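Local structure of GCN5-related N-acetyltransferase (Brucella melitensis biovar Abortus, 4J3G) at residues N42-V45 against E46-A50. The protein probably transfers an acetyl group from acetyl-coenzyme A to an amine, perhaps the N-terminal alanine of a ribosomal protein, as a member of the GNAT family. Residues are numbered along the deposited sequence; the frame is centred on the assembly and turned at random.
With EDO (1,2-ethanediol), chain G.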
ATOM      1  N   ASN A  42     -10.320  -4.089  18.817  1.00 14.28           N
ATOM      2  CA  ASN A  42     -11.730  -3.717  18.631  1.00 14.83           C
ATOM      3  C   ASN A  42     -12.112  -2.312  19.162  1.00 15.38           C
ATOM      4  O   ASN A  42     -12.978  -1.645  18.586  1.00 14.55           O
ATOM      5  CB  ASN A  42     -12.662  -4.775  19.238  1.00 15.00           C
ATOM      6  CG  ASN A  42     -12.872  -5.995  18.338  1.00 14.98           C
ATOM      7  OD1 ASN A  42     -12.739  -5.950  17.103  1.00 14.45           O
ATOM      8  ND2 ASN A  42     -13.282  -7.081  18.963  1.00 15.40           N
ATOM      9  N   ASP A  43     -11.463  -1.887  20.242  1.00 16.73           N
ATOM     10  CA  ASP A  43     -11.618  -0.534  20.767  1.00 19.86           C
ATOM     11  C   ASP A  43     -11.211   0.474  19.694  1.00 18.91           C
ATOM     12  O   ASP A  43     -11.976   1.377  19.410  1.00 18.94           O
ATOM     13  CB  ASP A  43     -10.760  -0.338  22.014  1.00 22.87           C
ATOM     14  CG  ASP A  43     -11.254   0.818  22.922  1.00 27.97           C
ATOM     15  OD1 ASP A  43     -11.824   1.835  22.457  1.00 32.58           O
ATOM     16  OD2 ASP A  43     -11.088   0.667  24.148  1.00 36.34           O
ATOM     17  N   ALA A  44     -10.039   0.263  19.089  1.00 18.22           N
ATOM     18  CA  ALA A  44      -9.569   1.145  17.970  1.00 17.93           C
ATOM     19  C   ALA A  44     -10.539   1.130  16.781  1.00 17.83           C
ATOM     20  O   ALA A  44     -10.833   2.195  16.177  1.00 18.56           O
ATOM     21  CB  ALA A  44      -8.185   0.770  17.525  1.00 18.96           C
ATOM     22  N   VAL A  45     -11.043  -0.051  16.440  1.00 15.73           N
ATOM     23  CA  VAL A  45     -12.016  -0.180  15.343  1.00 16.05           C
ATOM     24  C   VAL A  45     -13.304   0.622  15.602  1.00 17.08           C
ATOM     25  O   VAL A  45     -13.834   1.317  14.703  1.00 16.33           O
ATOM     26  CB  VAL A  45     -12.345  -1.658  15.106  1.00 15.65           C
ATOM     27  CG1 VAL A  45     -13.501  -1.814  14.142  1.00 16.26           C
ATOM     28  CG2 VAL A  45     -11.115  -2.355  14.579  1.00 16.24           C
ATOM     29  N   GLU A  46     -13.791   0.529  16.836  1.00 18.39           N
ATOM     30  CA  GLU A  46     -15.068   1.137  17.223  1.00 19.85           C
ATOM     31  C   GLU A  46     -14.995   2.618  17.468  1.00 20.24           C
ATOM     32  O   GLU A  46     -15.942   3.332  17.137  1.00 20.03           O
ATOM     33  CB  GLU A  46     -15.552   0.502  18.529  1.00 21.32           C
ATOM     34  CG  GLU A  46     -15.948  -0.938  18.378  1.00 22.81           C
ATOM     35  CD  GLU A  46     -16.115  -1.652  19.727  1.00 24.79           C
ATOM     36  OE1 GLU A  46     -16.323  -0.995  20.781  1.00 24.93           O
ATOM     37  OE2 GLU A  46     -16.002  -2.882  19.716  1.00 27.53           O
ATOM     38  N   ASN A  47     -13.886   3.076  18.058  1.00 20.91           N
ATOM     39  CA  ASN A  47     -13.835   4.383  18.742  1.00 22.72           C
ATOM     40  C   ASN A  47     -12.798   5.371  18.207  1.00 23.79           C
ATOM     41  O   ASN A  47     -12.572   6.404  18.824  1.00 25.03           O
ATOM     42  CB  ASN A  47     -13.553   4.184  20.224  1.00 23.73           C
ATOM     43  CG  ASN A  47     -14.669   3.456  20.912  1.00 24.85           C
ATOM     44  OD1 ASN A  47     -15.826   3.709  20.633  1.00 28.42           O
ATOM     45  ND2 ASN A  47     -14.331   2.514  21.751  1.00 26.23           N
ATOM     46  N   THR A  48     -12.124   5.036  17.113  1.00 22.38           N
ATOM     47  CA  THR A  48     -11.030   5.913  16.634  1.00 20.22           C
ATOM     48  C   THR A  48     -10.897   5.897  15.133  1.00 19.62           C
ATOM     49  O   THR A  48     -11.407   5.006  14.441  1.00 17.64           O
ATOM     50  CB  THR A  48      -9.653   5.486  17.221  1.00 20.60           C
ATOM     51  OG1 THR A  48      -9.137   4.372  16.492  1.00 18.46           O
ATOM     52  CG2 THR A  48      -9.753   5.114  18.701  1.00 21.91           C
ATOM     53  N   LEU A  49     -10.078   6.829  14.644  1.00 19.08           N
ATOM     54  CA  LEU A  49      -9.643   6.816  13.236  1.00 20.55           C
ATOM     55  C   LEU A  49      -8.218   6.264  13.026  1.00 19.40           C
ATOM     56  O   LEU A  49      -7.582   6.516  11.999  1.00 19.86           O
ATOM     57  CB  LEU A  49      -9.761   8.218  12.659  1.00 21.22           C
ATOM     58  CG  LEU A  49     -11.097   8.899  12.852  1.00 23.13           C
ATOM     59  CD1 LEU A  49     -10.997  10.359  12.430  1.00 25.20           C
ATOM     60  CD2 LEU A  49     -12.179   8.145  12.076  1.00 25.59           C
ATOM     61  N   ALA A  50      -7.746   5.456  13.961  1.00 20.91           N
ATOM     62  CA  ALA A  50      -6.431   4.783  13.856  1.00 20.89           C
ATOM     63  C   ALA A  50      -6.381   3.503  13.003  1.00 20.95           C
ATOM     64  O   ALA A  50      -5.322   3.048  12.625  1.00 21.10           O
ATOM     65  CB  ALA A  50      -5.927   4.466  15.251  1.00 22.44           C
TER
HETATM   66  C1  EDO G 203      -4.890   5.062   9.799  1.00 35.29           C
HETATM   67  O1  EDO G 203      -3.929   4.855  10.854  1.00 35.04           O
HETATM   68  C2  EDO G 203      -4.426   4.392   8.520  1.00 35.55           C
HETATM   69  O2  EDO G 203      -4.864   3.055   8.579  1.00 38.76           O
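N42 O receives the backbone N-H of E46 at 2.9 Å, an i to i+4 bond in the last turns of a helix. The E46 side chain, extended beyond CG, runs back over the same carbonyl, its CG 3.1 Å from N42 O, and brings OE2 to 3.9 Å from N42 CB. The amide of N42 is engaged elsewhere, its OD1 taking the N-H of V57. One residue on, D43 is tied to N47 twice. D43 O accepts N47 N at 2.9 Å, while D43 OD1 takes N47 ND2 at 2.7 Å in a nearly straight bond (N-H...O 170°). With D43 CG anti to the backbone N and N47 CG beside its own, the two ends meet on the outside of the turn. The donor lies above the carboxylate plane, whereas OD1 sits in the amide plane of N47; the planes are 76° apart. The other carboxylate oxygen, D43 OD2, bonds to S112 OG, so both oxygens are held and rotation of the group is restrained. A44 O is gripped from T48, weakly by its N-H and more closely by OG1, at 2.8 Å. In T48, chi1 of 80° sets OG1 between the backbone N and the carbonyl carbon, and T48 OG1 also accepts A50 N at 3.1 Å. This second bond closes an ST turn, and the hydroxyl thus links the helix end to the loop that follows. V45 O and T48 O both accept K171 NZ, which probably offsets part of the negative charge at the C-terminal end of the helix. The end of helix 34-47 is thereby tied by K171, the last residue of strand 160-171, and by S112 in the loop after strand 103-110, while the segment leading into helix 59-72 touches N42 and E46 through L56.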